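Metallo-beta-lactamase (Serratia marcescens, PDB 3VQZ) hydrolyses the beta-lactam ring of antibiotics, probably with two active-site zinc ions, as a subclass B3 metallo-beta-lactamase. Local coordinates at residues 175-180 with 250-255. Sequence-based numbering, arbitrary orientation.
Sequences SLTAVS and RKRLET. With MCR (sulfanylacetic acid), chain F.
Arg-252 lies along the outer side of Thr-177 and Ala-178, where the C-terminal helix 241-260 of the metallo-beta-lactamase fold backs the active-site loop that follows strand 166-173. Its CD sits 3.9 Å from Ala-178 N, and its NE comes within 3.8 Å of Thr-177 CG2, the two side chains running side by side in the same direction. Farther out, Val-179 CG1 rests over one face of the guanidinium, 4.0 Å from Arg-252 NH1. The arginine leaves the helix extended, CG anti to the backbone N (chi1 -180°), and then bends at chi3 (-83°), which swings the guanidinium across the loop's path with that face turned to Val-179 CG1.

No direct hydrogen bond joins the segments. One water does instead, donating to Ala-178 O and accepting from Arg-252 NH1. Deeper in, Ala-178 CB points at the helix and meets Leu-253 CD1 at 3.8 Å, a small apolar contact between two buried residues. Ala-178 is the centre of an inverse gamma turn, closed by a weak bond from Val-179 N to Thr-177 O.

That same Thr-177 O also accepts from ND1 of His-150, a ligand of the first zinc, so the loop probably helps to orient this imidazole. On the helix, salt bridges from Arg-250 to Glu-204 and from Glu-254 to Arg-197 tie it to helix 190-204.

The bound sulfanylacetic acid is gripped on the pocket side of the loop, its carboxylate held by two hydroxyls. Ser-175 OG donates to O of sulfanylacetic acid at 2.6 Å. With its hydroxyl set between backbone N and carbonyl carbon (chi1 50°), Thr-177 turns CG2 to the arginine while OG1 donates to OXT of sulfanylacetic acid at 2.7 Å.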
ATOM      1  N   SER A 175       3.649   4.876  -1.907  1.00 23.51           N
ATOM      2  CA  SER A 175       4.590   5.963  -1.586  1.00 23.60           C
ATOM      3  C   SER A 175       5.047   6.741  -2.809  1.00 23.96           C
ATOM      4  O   SER A 175       5.374   6.161  -3.852  1.00 23.24           O
ATOM      5  CB  SER A 175       5.820   5.410  -0.884  1.00 23.02           C
ATOM      6  OG  SER A 175       5.424   4.636   0.220  1.00 25.98           O
ATOM      7  N   LEU A 176       5.077   8.059  -2.652  1.00 23.35           N
ATOM      8  CA  LEU A 176       5.497   8.964  -3.708  1.00 24.38           C
ATOM      9  C   LEU A 176       6.750   9.716  -3.249  1.00 24.69           C
ATOM     10  O   LEU A 176       6.970  10.870  -3.625  1.00 24.13           O
ATOM     11  CB  LEU A 176       4.359   9.950  -4.026  1.00 23.69           C
ATOM     12  CG  LEU A 176       3.001   9.349  -4.406  1.00 24.42           C
ATOM     13  CD1 LEU A 176       1.969  10.459  -4.619  1.00 23.89           C
ATOM     14  CD2 LEU A 176       3.124   8.465  -5.648  1.00 24.19           C
ATOM     15  N   THR A 177       7.560   9.040  -2.439  1.00 24.79           N
ATOM     16  CA  THR A 177       8.677   9.663  -1.733  1.00 26.15           C
ATOM     17  C   THR A 177      10.024   9.489  -2.448  1.00 27.06           C
ATOM     18  O   THR A 177      10.436   8.365  -2.788  1.00 26.38           O
ATOM     19  CB  THR A 177       8.812   9.091  -0.313  1.00 26.38           C
ATOM     20  OG1 THR A 177       8.799   7.655  -0.386  1.00 26.79           O
ATOM     21  CG2 THR A 177       7.656   9.580   0.571  1.00 26.79           C
ATOM     22  N   ALA A 178      10.694  10.612  -2.672  1.00 25.97           N
ATOM     23  CA  ALA A 178      12.054  10.604  -3.193  1.00 27.83           C
ATOM     24  C   ALA A 178      13.019  10.346  -2.034  1.00 27.57           C
ATOM     25  O   ALA A 178      13.691  11.266  -1.556  1.00 27.45           O
ATOM     26  CB  ALA A 178      12.370  11.931  -3.878  1.00 27.49           C
ATOM     27  N   VAL A 179      13.025   9.102  -1.560  1.00 27.90           N
ATOM     28  CA  VAL A 179      13.975   8.612  -0.564  1.00 29.87           C
ATOM     29  C   VAL A 179      14.640   7.357  -1.131  1.00 29.85           C
ATOM     30  O   VAL A 179      14.060   6.670  -1.976  1.00 30.97           O
ATOM     31  CB  VAL A 179      13.325   8.306   0.826  1.00 30.69           C
ATOM     32  CG1 VAL A 179      12.709   9.556   1.420  1.00 30.41           C
ATOM     33  CG2 VAL A 179      12.285   7.187   0.756  1.00 29.86           C
ATOM     34  N   SER A 180      15.853   7.066  -0.666  1.00 29.92           N
ATOM     35  CA  SER A 180      16.658   5.986  -1.230  1.00 31.04           C
ATOM     36  C   SER A 180      17.724   5.504  -0.245  1.00 32.64           C
ATOM     37  O   SER A 180      17.759   5.930   0.901  1.00 34.98           O
ATOM     38  CB  SER A 180      17.373   6.520  -2.466  1.00 29.71           C
ATOM     39  OG  SER A 180      18.276   7.535  -2.074  1.00 28.76           O
ATOM     40  N   ARG A 250       5.812  16.114  -4.009  1.00 24.90           N
ATOM     41  CA  ARG A 250       6.379  17.139  -4.870  1.00 26.13           C
ATOM     42  C   ARG A 250       7.392  17.997  -4.122  1.00 27.53           C
ATOM     43  O   ARG A 250       8.539  18.117  -4.561  1.00 28.11           O
ATOM     44  CB  ARG A 250       5.276  18.012  -5.480  1.00 26.06           C
ATOM     45  CG  ARG A 250       5.754  18.869  -6.640  1.00 26.62           C
ATOM     46  CD  ARG A 250       4.601  19.581  -7.341  1.00 27.14           C
ATOM     47  NE  ARG A 250       3.868  18.700  -8.254  1.00 26.74           N
ATOM     48  CZ  ARG A 250       2.585  18.370  -8.126  1.00 27.40           C
ATOM     49  NH1 ARG A 250       1.865  18.848  -7.124  1.00 27.81           N
ATOM     50  NH2 ARG A 250       2.015  17.573  -9.018  1.00 27.27           N
ATOM     51  N   LYS A 251       6.979  18.563  -2.990  1.00 27.87           N
ATOM     52  CA  LYS A 251       7.871  19.384  -2.167  1.00 29.22           C
ATOM     53  C   LYS A 251       9.084  18.578  -1.696  1.00 29.12           C
ATOM     54  O   LYS A 251      10.218  19.070  -1.749  1.00 28.72           O
ATOM     55  CB  LYS A 251       7.100  20.027  -1.007  1.00 31.43           C
ATOM     56  CG  LYS A 251       7.725  19.848   0.370  1.00 35.48           C
ATOM     57  CD  LYS A 251       8.264  21.139   0.952  1.00 38.19           C
ATOM     58  CE  LYS A 251       7.185  21.838   1.763  1.00 41.26           C
ATOM     59  NZ  LYS A 251       7.748  22.902   2.637  1.00 42.29           N
ATOM     60  N   ARG A 252       8.856  17.333  -1.279  1.00 28.30           N
ATOM     61  CA  ARG A 252       9.960  16.466  -0.872  1.00 29.65           C
ATOM     62  C   ARG A 252      10.982  16.201  -1.996  1.00 28.86           C
ATOM     63  O   ARG A 252      12.182  16.226  -1.755  1.00 28.98           O
ATOM     64  CB  ARG A 252       9.448  15.159  -0.268  1.00 30.52           C
ATOM     65  CG  ARG A 252      10.555  14.223   0.172  1.00 31.71           C
ATOM     66  CD  ARG A 252      10.035  12.820   0.441  1.00 33.17           C
ATOM     67  NE  ARG A 252       9.444  12.663   1.777  1.00 33.31           N
ATOM     68  CZ  ARG A 252      10.120  12.774   2.920  1.00 34.24           C
ATOM     69  NH1 ARG A 252      11.418  13.077   2.919  1.00 34.02           N
ATOM     70  NH2 ARG A 252       9.494  12.587   4.074  1.00 34.82           N
ATOM     71  N   LEU A 253      10.508  15.962  -3.217  1.00 29.13           N
ATOM     72  CA  LEU A 253      11.404  15.751  -4.359  1.00 27.71           C
ATOM     73  C   LEU A 253      12.257  16.988  -4.660  1.00 29.77           C
ATOM     74  O   LEU A 253      13.466  16.862  -4.905  1.00 28.24           O
ATOM     75  CB  LEU A 253      10.624  15.360  -5.610  1.00 26.12           C
ATOM     76  CG  LEU A 253      11.397  15.243  -6.939  1.00 25.41           C
ATOM     77  CD1 LEU A 253      12.426  14.113  -6.933  1.00 23.87           C
ATOM     78  CD2 LEU A 253      10.420  15.054  -8.088  1.00 24.92           C
ATOM     79  N   GLU A 254      11.636  18.171  -4.650  1.00 30.37           N
ATOM     80  CA  GLU A 254      12.383  19.409  -4.908  1.00 33.89           C
ATOM     81  C   GLU A 254      13.492  19.579  -3.861  1.00 33.46           C
ATOM     82  O   GLU A 254      14.622  19.922  -4.203  1.00 33.40           O
ATOM     83  CB  GLU A 254      11.477  20.650  -4.968  1.00 33.82           C
ATOM     84  CG  GLU A 254      10.242  20.552  -5.876  1.00 38.30           C
ATOM     85  CD  GLU A 254      10.508  20.202  -7.350  1.00 42.34           C
ATOM     86  OE1 GLU A 254      11.677  20.042  -7.782  1.00 42.63           O
ATOM     87  OE2 GLU A 254       9.509  20.073  -8.098  1.00 43.73           O
ATOM     88  N   THR A 255      13.161  19.300  -2.601  1.00 31.65           N
ATOM     89  CA  THR A 255      14.124  19.330  -1.496  1.00 32.45           C
ATOM     90  C   THR A 255      15.275  18.340  -1.703  1.00 31.94           C
ATOM     91  O   THR A 255      16.439  18.699  -1.561  1.00 35.23           O
ATOM     92  CB  THR A 255      13.417  19.069  -0.149  1.00 32.76           C
ATOM     93  OG1 THR A 255      12.441  20.093   0.069  1.00 32.93           O
ATOM     94  CG2 THR A 255      14.406  19.043   1.020  1.00 31.58           C
TER
HETATM   95  OXT MCR F 305       8.213   6.017   1.664  1.00 28.20           O
HETATM   96  C   MCR F 305       8.451   4.781   1.715  1.00 26.63           C
HETATM   97  O   MCR F 305       7.614   3.920   1.348  1.00 23.89           O
HETATM   98  CA  MCR F 305       9.799   4.336   2.259  1.00 24.61           C
HETATM   99  S2  MCR F 305      10.053   2.557   1.964  1.00 25.10           S
HETATM  100  O   HOH W   1      13.558  12.741   0.687  1.00 29.59           O